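Long-range contact in beta sliding clamp (Borrelia burgdorferi, PDB 6DJ8), which probably encircles DNA as a ring-shaped head-to-tail dimer and tethers DNA polymerases and other proteins to it, making replication processive: residues Phe86-Lys100 with Ile112-His126. Sequence-based numbering, arbitrary orientation.
Sequences FYDAVKAFNFYKKIK and IMGELNDEKEEYEDH
Where G114 presents bare backbone to Y96, a flat ring fills the shallow hollow: CA of G114 sits 3.5 Å from the ring centroid, 8° off the normal, a CH-pi contact over the face. CD2 of L116 closes in obliquely, 3.4 Å from CE1 of Y96, while CE2 of F95 lies over the rim of the opposite face of the tyrosine. Beyond the ring, one water joins Y96 OH, G114 N and D125 O, giving the backbone N-H of G114 a partner.

F93, which is buried, forms a second wedge. The edge of its ring slots between strand 112-114 and the returning chain at D125-H126, CE2 meeting CA of M113 at 3.6 Å and CZ reaching CB of D125 at 3.7 Å. I112 fills the hollow between helix 86-92 and strand 98-100: its CG1 is anti to the carbonyl carbon (chi1 -50°) and the chain runs on extended, which brings CD1 to CB of A89, 3.9 Å away, with the edge of F86 alongside, as CG2 packs on F93 and I99.

Two nearly straight backbone bonds, K100 N to M113 O and M113 N to K100 O, zip the strands together; E115 N then reaches K98 O from above the carbonyl plane. D125 turns its OD1 to F329 N of the second subunit, and H126 carries the sheet into that chain. This is an antiparallel beta hairpin packed against helix 83-92, as in the sliding-clamp fold, at the dimer interface of the ring.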
ATOM      1  N   PHE A  86     -14.702  17.161  -2.975  1.00 35.61           N
ATOM      2  CA  PHE A  86     -14.007  18.433  -3.118  1.00 31.44           C
ATOM      3  C   PHE A  86     -12.510  18.218  -3.241  1.00 31.64           C
ATOM      4  O   PHE A  86     -11.844  18.855  -4.062  1.00 36.75           O
ATOM      5  CB  PHE A  86     -14.320  19.329  -1.913  1.00 32.21           C
ATOM      6  CG  PHE A  86     -13.920  20.756  -2.101  1.00 34.36           C
ATOM      7  CD1 PHE A  86     -13.957  21.344  -3.353  1.00 35.57           C
ATOM      8  CD2 PHE A  86     -13.483  21.510  -1.024  1.00 33.98           C
ATOM      9  CE1 PHE A  86     -13.583  22.661  -3.529  1.00 31.33           C
ATOM     10  CE2 PHE A  86     -13.118  22.829  -1.193  1.00 38.00           C
ATOM     11  CZ  PHE A  86     -13.166  23.403  -2.456  1.00 35.18           C
ATOM     12  N   TYR A  87     -11.961  17.328  -2.414  1.00 32.83           N
ATOM     13  CA  TYR A  87     -10.552  16.978  -2.524  1.00 33.19           C
ATOM     14  C   TYR A  87     -10.238  16.411  -3.903  1.00 34.97           C
ATOM     15  O   TYR A  87      -9.220  16.757  -4.514  1.00 34.31           O
ATOM     16  CB  TYR A  87     -10.189  15.964  -1.436  1.00 34.51           C
ATOM     17  CG  TYR A  87      -8.723  15.617  -1.380  1.00 36.72           C
ATOM     18  CD1 TYR A  87      -7.776  16.604  -1.164  1.00 33.57           C
ATOM     19  CD2 TYR A  87      -8.282  14.303  -1.536  1.00 45.43           C
ATOM     20  CE1 TYR A  87      -6.420  16.308  -1.103  1.00 40.94           C
ATOM     21  CE2 TYR A  87      -6.913  13.988  -1.477  1.00 43.94           C
ATOM     22  CZ  TYR A  87      -5.997  15.005  -1.253  1.00 45.32           C
ATOM     23  OH  TYR A  87      -4.652  14.747  -1.181  1.00 51.41           O
ATOM     24  N   ASP A  88     -11.090  15.516  -4.399  1.00 33.56           N
ATOM     25  CA  ASP A  88     -10.855  14.946  -5.724  1.00 35.09           C
ATOM     26  C   ASP A  88     -10.839  16.031  -6.790  1.00 32.33           C
ATOM     27  O   ASP A  88      -9.962  16.040  -7.668  1.00 35.02           O
ATOM     28  CB  ASP A  88     -11.917  13.898  -6.029  1.00 32.90           C
ATOM     29  CG  ASP A  88     -11.672  12.600  -5.286  1.00 37.42           C
ATOM     30  OD1 ASP A  88     -10.583  12.452  -4.700  1.00 38.95           O
ATOM     31  OD2 ASP A  88     -12.569  11.736  -5.274  1.00 43.48           O
ATOM     32  N   ALA A  89     -11.774  16.984  -6.700  1.00 32.73           N
ATOM     33  CA  ALA A  89     -11.834  18.074  -7.670  1.00 30.50           C
ATOM     34  C   ALA A  89     -10.521  18.835  -7.714  1.00 34.73           C
ATOM     35  O   ALA A  89      -9.964  19.092  -8.789  1.00 31.27           O
ATOM     36  CB  ALA A  89     -12.998  19.010  -7.326  1.00 30.40           C
ATOM     37  N   VAL A  90     -10.009  19.209  -6.546  1.00 30.59           N
ATOM     38  CA  VAL A  90      -8.792  19.999  -6.497  1.00 31.15           C
ATOM     39  C   VAL A  90      -7.579  19.170  -6.951  1.00 32.37           C
ATOM     40  O   VAL A  90      -6.661  19.690  -7.595  1.00 37.90           O
ATOM     41  CB  VAL A  90      -8.642  20.569  -5.069  1.00 39.44           C
ATOM     42  CG1 VAL A  90      -7.274  21.135  -4.850  1.00 41.10           C
ATOM     43  CG2 VAL A  90      -9.760  21.617  -4.815  1.00 33.21           C
ATOM     44  N   LYS A  91      -7.544  17.879  -6.614  1.00 34.75           N
ATOM     45  CA  LYS A  91      -6.504  17.017  -7.175  1.00 34.10           C
ATOM     46  C   LYS A  91      -6.641  16.937  -8.692  1.00 33.37           C
ATOM     47  O   LYS A  91      -5.641  16.945  -9.429  1.00 32.18           O
ATOM     48  CB  LYS A  91      -6.585  15.610  -6.578  1.00 37.14           C
ATOM     49  CG  LYS A  91      -5.752  15.424  -5.310  1.00 49.43           C
ATOM     50  CD  LYS A  91      -5.725  13.980  -4.793  1.00 56.92           C
ATOM     51  CE  LYS A  91      -4.756  13.066  -5.578  1.00 64.80           C
ATOM     52  NZ  LYS A  91      -5.093  12.781  -7.004  1.00 68.93           N
ATOM     53  N   ALA A  92      -7.879  16.846  -9.172  1.00 31.67           N
ATOM     54  CA  ALA A  92      -8.097  16.755 -10.613  1.00 34.23           C
ATOM     55  C   ALA A  92      -7.491  17.953 -11.323  1.00 35.10           C
ATOM     56  O   ALA A  92      -6.949  17.815 -12.421  1.00 36.34           O
ATOM     57  CB  ALA A  92      -9.599  16.646 -10.902  1.00 28.50           C
ATOM     58  N   PHE A  93      -7.514  19.124 -10.682  1.00 33.94           N
ATOM     59  CA  PHE A  93      -7.002  20.354 -11.262  1.00 33.92           C
ATOM     60  C   PHE A  93      -5.626  20.753 -10.715  1.00 36.52           C
ATOM     61  O   PHE A  93      -5.241  21.920 -10.820  1.00 33.58           O
ATOM     62  CB  PHE A  93      -8.030  21.476 -11.058  1.00 34.08           C
ATOM     63  CG  PHE A  93      -9.038  21.590 -12.201  1.00 36.86           C
ATOM     64  CD1 PHE A  93      -9.116  20.608 -13.183  1.00 35.26           C
ATOM     65  CD2 PHE A  93      -9.895  22.684 -12.293  1.00 39.07           C
ATOM     66  CE1 PHE A  93     -10.030  20.714 -14.242  1.00 36.48           C
ATOM     67  CE2 PHE A  93     -10.815  22.801 -13.354  1.00 38.87           C
ATOM     68  CZ  PHE A  93     -10.883  21.809 -14.331  1.00 35.08           C
ATOM     69  N   ASN A  94      -4.853  19.809 -10.170  1.00 32.14           N
ATOM     70  CA  ASN A  94      -3.547  20.187  -9.632  1.00 37.59           C
ATOM     71  C   ASN A  94      -2.576  20.721 -10.689  1.00 40.66           C
ATOM     72  O   ASN A  94      -1.553  21.302 -10.314  1.00 34.53           O
ATOM     73  CB  ASN A  94      -2.926  19.000  -8.888  1.00 39.34           C
ATOM     74  CG  ASN A  94      -2.674  17.822  -9.769  1.00 39.08           C
ATOM     75  OD1 ASN A  94      -2.093  17.936 -10.827  1.00 49.27           O
ATOM     76  ND2 ASN A  94      -3.173  16.664  -9.349  1.00 53.60           N
ATOM     77  N   PHE A  95      -2.854  20.562 -11.992  1.00 31.52           N
ATOM     78  CA  PHE A  95      -1.916  21.138 -12.954  1.00 34.74           C
ATOM     79  C   PHE A  95      -2.142  22.631 -13.178  1.00 40.94           C
ATOM     80  O   PHE A  95      -1.389  23.246 -13.941  1.00 39.38           O
ATOM     81  CB  PHE A  95      -1.936  20.362 -14.302  1.00 38.56           C
ATOM     82  CG  PHE A  95      -3.249  20.406 -15.036  1.00 42.68           C
ATOM     83  CD1 PHE A  95      -4.342  19.695 -14.578  1.00 49.22           C
ATOM     84  CD2 PHE A  95      -3.380  21.122 -16.211  1.00 54.93           C
ATOM     85  CE1 PHE A  95      -5.557  19.715 -15.270  1.00 53.91           C
ATOM     86  CE2 PHE A  95      -4.593  21.146 -16.904  1.00 57.29           C
ATOM     87  CZ  PHE A  95      -5.678  20.432 -16.428  1.00 47.42           C
ATOM     88  N   TYR A  96      -3.120  23.235 -12.510  1.00 35.53           N
ATOM     89  CA  TYR A  96      -3.270  24.686 -12.487  1.00 35.23           C
ATOM     90  C   TYR A  96      -2.622  25.255 -11.236  1.00 43.36           C
ATOM     91  O   TYR A  96      -2.803  24.724 -10.133  1.00 37.64           O
ATOM     92  CB  TYR A  96      -4.736  25.107 -12.497  1.00 37.35           C
ATOM     93  CG  TYR A  96      -5.456  24.810 -13.783  1.00 42.34           C
ATOM     94  CD1 TYR A  96      -5.077  25.411 -14.979  1.00 38.01           C
ATOM     95  CD2 TYR A  96      -6.517  23.927 -13.800  1.00 39.13           C
ATOM     96  CE1 TYR A  96      -5.749  25.139 -16.159  1.00 46.34           C
ATOM     97  CE2 TYR A  96      -7.186  23.647 -14.967  1.00 45.48           C
ATOM     98  CZ  TYR A  96      -6.796  24.252 -16.138  1.00 44.10           C
ATOM     99  OH  TYR A  96      -7.480  23.964 -17.274  1.00 44.21           O
ATOM    100  N   LYS A  97      -1.863  26.338 -11.405  1.00 40.64           N
ATOM    101  CA  LYS A  97      -1.290  26.992 -10.233  1.00 42.02           C
ATOM    102  C   LYS A  97      -2.385  27.593  -9.348  1.00 43.70           C
ATOM    103  O   LYS A  97      -2.320  27.503  -8.116  1.00 42.79           O
ATOM    104  CB  LYS A  97      -0.292  28.063 -10.679  1.00 48.56           C
ATOM    105  CG  LYS A  97       0.257  28.904  -9.544  1.00 55.38           C
ATOM    106  CD  LYS A  97       1.629  28.431  -9.080  1.00 63.32           C
ATOM    107  CE  LYS A  97       1.985  29.025  -7.713  1.00 63.14           C
ATOM    108  NZ  LYS A  97       1.742  30.496  -7.670  1.00 64.47           N
ATOM    109  N   LYS A  98      -3.418  28.168  -9.965  1.00 35.67           N
ATOM    110  CA  LYS A  98      -4.548  28.779  -9.277  1.00 43.07           C
ATOM    111  C   LYS A  98      -5.850  28.287  -9.888  1.00 42.38           C
ATOM    112  O   LYS A  98      -5.935  28.065 -11.104  1.00 41.31           O
ATOM    113  CB  LYS A  98      -4.503  30.308  -9.394  1.00 42.60           C
ATOM    114  CG  LYS A  98      -3.258  30.930  -8.803  1.00 48.92           C
ATOM    115  CD  LYS A  98      -3.326  32.447  -8.778  1.00 54.28           C
ATOM    116  CE  LYS A  98      -2.148  33.010  -7.984  1.00 59.79           C
ATOM    117  NZ  LYS A  98      -2.149  34.500  -7.903  1.00 63.66           N
ATOM    118  N   ILE A  99      -6.890  28.169  -9.060  1.00 35.58           N
ATOM    119  CA  ILE A  99      -8.202  27.807  -9.590  1.00 35.89           C
ATOM    120  C   ILE A  99      -9.240  28.835  -9.158  1.00 40.65           C
ATOM    121  O   ILE A  99      -9.105  29.501  -8.126  1.00 34.81           O
ATOM    122  CB  ILE A  99      -8.644  26.392  -9.164  1.00 35.26           C
ATOM    123  CG1 ILE A  99      -8.474  26.208  -7.645  1.00 34.84           C
ATOM    124  CG2 ILE A  99      -7.856  25.333  -9.910  1.00 33.92           C
ATOM    125  CD1 ILE A  99      -9.116  24.937  -7.156  1.00 36.66           C
ATOM    126  N   LYS A 100     -10.285  28.962  -9.971  1.00 35.69           N
ATOM    127  CA  LYS A 100     -11.429  29.808  -9.674  1.00 37.86           C
ATOM    128  C   LYS A 100     -12.576  28.878  -9.309  1.00 38.32           C
ATOM    129  O   LYS A 100     -12.930  27.983 -10.088  1.00 40.24           O
ATOM    130  CB  LYS A 100     -11.785  30.696 -10.875  1.00 44.48           C
ATOM    131  CG  LYS A 100     -12.939  31.681 -10.638  1.00 46.65           C
ATOM    132  CD  LYS A 100     -13.092  32.671 -11.819  1.00 52.50           C
ATOM    133  CE  LYS A 100     -14.204  33.693 -11.569  1.00 54.42           C
ATOM    134  NZ  LYS A 100     -14.505  34.556 -12.763  1.00 54.29           N
ATOM    135  N   ILE A 112     -15.827  24.737 -11.111  1.00 41.92           N
ATOM    136  CA  ILE A 112     -14.406  24.960 -10.918  1.00 36.88           C
ATOM    137  C   ILE A 112     -13.740  25.006 -12.280  1.00 42.54           C
ATOM    138  O   ILE A 112     -14.015  24.166 -13.152  1.00 39.47           O
ATOM    139  CB  ILE A 112     -13.789  23.866 -10.031  1.00 41.16           C
ATOM    140  CG1 ILE A 112     -14.636  23.698  -8.763  1.00 38.71           C
ATOM    141  CG2 ILE A 112     -12.350  24.186  -9.715  1.00 34.31           C
ATOM    142  CD1 ILE A 112     -14.022  22.768  -7.698  1.00 44.15           C
ATOM    143  N   MET A 113     -12.876  25.992 -12.462  1.00 35.10           N
ATOM    144  CA  MET A 113     -12.139  26.163 -13.693  1.00 44.38           C
ATOM    145  C   MET A 113     -10.754  26.636 -13.302  1.00 41.02           C
ATOM    146  O   MET A 113     -10.545  27.154 -12.196  1.00 42.02           O
ATOM    147  CB  MET A 113     -12.842  27.162 -14.633  1.00 39.52           C
ATOM    148  CG  MET A 113     -13.011  28.552 -14.012  1.00 52.17           C
ATOM    149  SD  MET A 113     -14.647  29.284 -14.295  1.00 72.67           S
ATOM    150  CE  MET A 113     -15.686  28.057 -13.493  1.00 55.48           C
ATOM    151  N   GLY A 114      -9.791  26.428 -14.193  1.00 37.01           N
ATOM    152  CA  GLY A 114      -8.471  26.968 -13.941  1.00 40.20           C
ATOM    153  C   GLY A 114      -8.533  28.476 -14.022  1.00 45.69           C
ATOM    154  O   GLY A 114      -9.207  29.035 -14.898  1.00 45.86           O
ATOM    155  N   GLU A 115      -7.900  29.153 -13.064  1.00 43.91           N
ATOM    156  CA  GLU A 115      -7.795  30.609 -13.113  1.00 48.68           C
ATOM    157  C   GLU A 115      -6.535  30.896 -13.904  1.00 49.24           C
ATOM    158  O   GLU A 115      -5.445  31.051 -13.355  1.00 49.78           O
ATOM    159  CB  GLU A 115      -7.780  31.251 -11.731  1.00 42.06           C
ATOM    160  CG  GLU A 115      -7.681  32.779 -11.770  1.00 50.94           C
ATOM    161  CD  GLU A 115      -8.744  33.451 -12.655  1.00 61.14           C
ATOM    162  OE1 GLU A 115      -9.889  32.950 -12.744  1.00 54.88           O
ATOM    163  OE2 GLU A 115      -8.426  34.494 -13.266  1.00 64.95           O
ATOM    164  N   LEU A 116      -6.686  30.917 -15.219  1.00 57.40           N
ATOM    165  CA  LEU A 116      -5.577  31.207 -16.103  1.00 55.96           C
ATOM    166  C   LEU A 116      -5.259  32.693 -16.050  1.00 58.51           C
ATOM    167  O   LEU A 116      -6.000  33.499 -15.478  1.00 59.68           O
ATOM    168  CB  LEU A 116      -5.918  30.763 -17.519  1.00 64.29           C
ATOM    169  CG  LEU A 116      -6.583  29.388 -17.489  1.00 62.50           C
ATOM    170  CD1 LEU A 116      -7.515  29.176 -18.682  1.00 69.49           C
ATOM    171  CD2 LEU A 116      -5.512  28.321 -17.434  1.00 61.33           C
ATOM    172  N   ASN A 117      -4.147  33.062 -16.669  1.00 55.97           N
ATOM    173  CA  ASN A 117      -3.751  34.459 -16.608  1.00 64.87           C
ATOM    174  C   ASN A 117      -4.430  35.306 -17.693  1.00 65.57           C
ATOM    175  O   ASN A 117      -4.660  36.506 -17.483  1.00 67.55           O
ATOM    176  CB  ASN A 117      -2.223  34.560 -16.664  1.00 66.28           C
ATOM    177  CG  ASN A 117      -1.519  33.525 -15.765  1.00 62.21           C
ATOM    178  OD1 ASN A 117      -0.461  32.998 -16.115  1.00 65.65           O
ATOM    179  ND2 ASN A 117      -2.111  33.233 -14.618  1.00 53.99           N
ATOM    180  N   ASP A 118      -4.796  34.733 -18.840  1.00 70.78           N
ATOM    181  CA  ASP A 118      -5.642  35.547 -19.709  1.00 72.84           C
ATOM    182  C   ASP A 118      -6.766  34.727 -20.349  1.00 68.05           C
ATOM    183  O   ASP A 118      -7.192  33.718 -19.777  1.00 67.01           O
ATOM    184  CB  ASP A 118      -4.769  36.345 -20.711  1.00 65.19           C
ATOM    185  CG  ASP A 118      -4.431  35.602 -21.992  1.00 56.41           C
ATOM    186  OD1 ASP A 118      -5.322  35.479 -22.849  1.00 53.12           O
ATOM    187  OD2 ASP A 118      -3.259  35.228 -22.180  1.00 47.55           O
ATOM    188  N   GLU A 119      -7.257  35.169 -21.508  1.00 58.57           N
ATOM    189  CA  GLU A 119      -8.607  34.869 -21.981  1.00 61.74           C
ATOM    190  C   GLU A 119      -8.949  33.385 -21.923  1.00 60.41           C
ATOM    191  O   GLU A 119      -8.101  32.520 -22.156  1.00 62.80           O
ATOM    192  CB  GLU A 119      -8.762  35.369 -23.420  1.00 63.42           C
ATOM    193  CG  GLU A 119     -10.168  35.759 -23.806  1.00 69.40           C
ATOM    194  CD  GLU A 119     -10.390  37.254 -23.745  1.00 64.47           C
ATOM    195  OE1 GLU A 119     -11.185  37.699 -22.897  1.00 70.04           O
ATOM    196  OE2 GLU A 119      -9.764  37.986 -24.537  1.00 69.06           O
ATOM    197  N   LYS A 120     -10.219  33.099 -21.631  1.00 62.19           N
ATOM    198  CA  LYS A 120     -10.753  31.748 -21.723  1.00 64.89           C
ATOM    199  C   LYS A 120     -11.247  31.491 -23.139  1.00 61.94           C
ATOM    200  O   LYS A 120     -11.800  32.381 -23.789  1.00 66.81           O
ATOM    201  CB  LYS A 120     -11.892  31.536 -20.728  1.00 62.48           C
ATOM    202  CG  LYS A 120     -11.469  31.667 -19.275  1.00 61.15           C
ATOM    203  CD  LYS A 120     -12.542  31.147 -18.330  1.00 67.30           C
ATOM    204  CE  LYS A 120     -12.077  31.211 -16.889  1.00 61.20           C
ATOM    205  NZ  LYS A 120     -10.722  30.608 -16.750  1.00 62.00           N
ATOM    206  N   GLU A 121     -11.023  30.276 -23.623  1.00 64.20           N
ATOM    207  CA  GLU A 121     -11.513  29.872 -24.929  1.00 60.43           C
ATOM    208  C   GLU A 121     -12.929  29.313 -24.787  1.00 60.67           C
ATOM    209  O   GLU A 121     -13.497  29.254 -23.692  1.00 53.82           O
ATOM    210  CB  GLU A 121     -10.570  28.849 -25.563  1.00 60.14           C
ATOM    211  CG  GLU A 121      -9.155  29.360 -25.841  1.00 63.88           C
ATOM    212  CD  GLU A 121      -8.235  28.277 -26.401  1.00 66.62           C
ATOM    213  OE1 GLU A 121      -7.918  27.323 -25.663  1.00 68.36           O
ATOM    214  OE2 GLU A 121      -7.833  28.372 -27.583  1.00 70.31           O
ATOM    215  N   GLU A 122     -13.504  28.889 -25.914  1.00 65.52           N
ATOM    216  CA  GLU A 122     -14.821  28.259 -25.879  1.00 61.86           C
ATOM    217  C   GLU A 122     -14.806  27.001 -25.016  1.00 55.03           C
ATOM    218  O   GLU A 122     -15.720  26.775 -24.214  1.00 56.85           O
ATOM    219  CB  GLU A 122     -15.281  27.925 -27.300  1.00 57.76           C
ATOM    220  N   TYR A 123     -13.769  26.184 -25.149  1.00 50.69           N
ATOM    221  CA  TYR A 123     -13.711  24.862 -24.530  1.00 52.04           C
ATOM    222  C   TYR A 123     -12.549  24.824 -23.540  1.00 47.36           C
ATOM    223  O   TYR A 123     -11.383  24.783 -23.939  1.00 42.37           O
ATOM    224  CB  TYR A 123     -13.594  23.779 -25.593  1.00 57.19           C
ATOM    225  CG  TYR A 123     -14.826  23.686 -26.489  1.00 64.63           C
ATOM    226  CD1 TYR A 123     -16.078  23.382 -25.954  1.00 65.83           C
ATOM    227  CD2 TYR A 123     -14.738  23.909 -27.858  1.00 69.40           C
ATOM    228  CE1 TYR A 123     -17.210  23.295 -26.763  1.00 70.89           C
ATOM    229  CE2 TYR A 123     -15.870  23.825 -28.676  1.00 75.30           C
ATOM    230  CZ  TYR A 123     -17.099  23.521 -28.114  1.00 74.06           C
ATOM    231  OH  TYR A 123     -18.220  23.434 -28.909  1.00 89.08           O
ATOM    232  N   GLU A 124     -12.866  24.889 -22.252  1.00 43.61           N
ATOM    233  CA  GLU A 124     -11.886  24.832 -21.182  1.00 42.22           C
ATOM    234  C   GLU A 124     -12.263  23.709 -20.227  1.00 41.23           C
ATOM    235  O   GLU A 124     -13.441  23.372 -20.079  1.00 40.65           O
ATOM    236  CB  GLU A 124     -11.835  26.162 -20.394  1.00 43.34           C
ATOM    237  CG  GLU A 124     -11.447  27.404 -21.195  1.00 49.60           C
ATOM    238  CD  GLU A 124      -9.977  27.393 -21.620  1.00 54.34           C
ATOM    239  OE1 GLU A 124      -9.618  28.100 -22.592  1.00 57.44           O
ATOM    240  OE2 GLU A 124      -9.177  26.688 -20.968  1.00 63.11           O
ATOM    241  N   ASP A 125     -11.263  23.145 -19.557  1.00 39.14           N
ATOM    242  CA  ASP A 125     -11.538  22.113 -18.568  1.00 39.27           C
ATOM    243  C   ASP A 125     -12.451  22.666 -17.476  1.00 38.65           C
ATOM    244  O   ASP A 125     -12.344  23.828 -17.076  1.00 35.37           O
ATOM    245  CB  ASP A 125     -10.235  21.589 -17.956  1.00 39.21           C
ATOM    246  CG  ASP A 125      -9.267  21.057 -19.003  1.00 43.80           C
ATOM    247  OD1 ASP A 125      -9.715  20.724 -20.121  1.00 44.74           O
ATOM    248  OD2 ASP A 125      -8.056  20.972 -18.705  1.00 45.16           O
ATOM    249  N   HIS A 126     -13.356  21.823 -16.988  1.00 36.83           N
ATOM    250  CA  HIS A 126     -14.418  22.281 -16.112  1.00 37.48           C
ATOM    251  C   HIS A 126     -14.887  21.131 -15.237  1.00 38.79           C
ATOM    252  O   HIS A 126     -15.039  20.005 -15.713  1.00 43.23           O
ATOM    253  CB  HIS A 126     -15.590  22.836 -16.935  1.00 43.22           C
ATOM    254  CG  HIS A 126     -16.608  23.573 -16.123  1.00 44.39           C
ATOM    255  ND1 HIS A 126     -16.543  24.932 -15.896  1.00 50.13           N
ATOM    256  CD2 HIS A 126     -17.729  23.142 -15.498  1.00 48.07           C
ATOM    257  CE1 HIS A 126     -17.579  25.305 -15.166  1.00 50.16           C
ATOM    258  NE2 HIS A 126     -18.312  24.237 -14.909  1.00 48.50           N
TER
HETATM  259  O   HOH W   1     -10.118  25.400 -16.644  1.00 39.90           O
HETATM  260  O   HOH W   2      -3.088  29.084 -12.590  1.00 45.93           O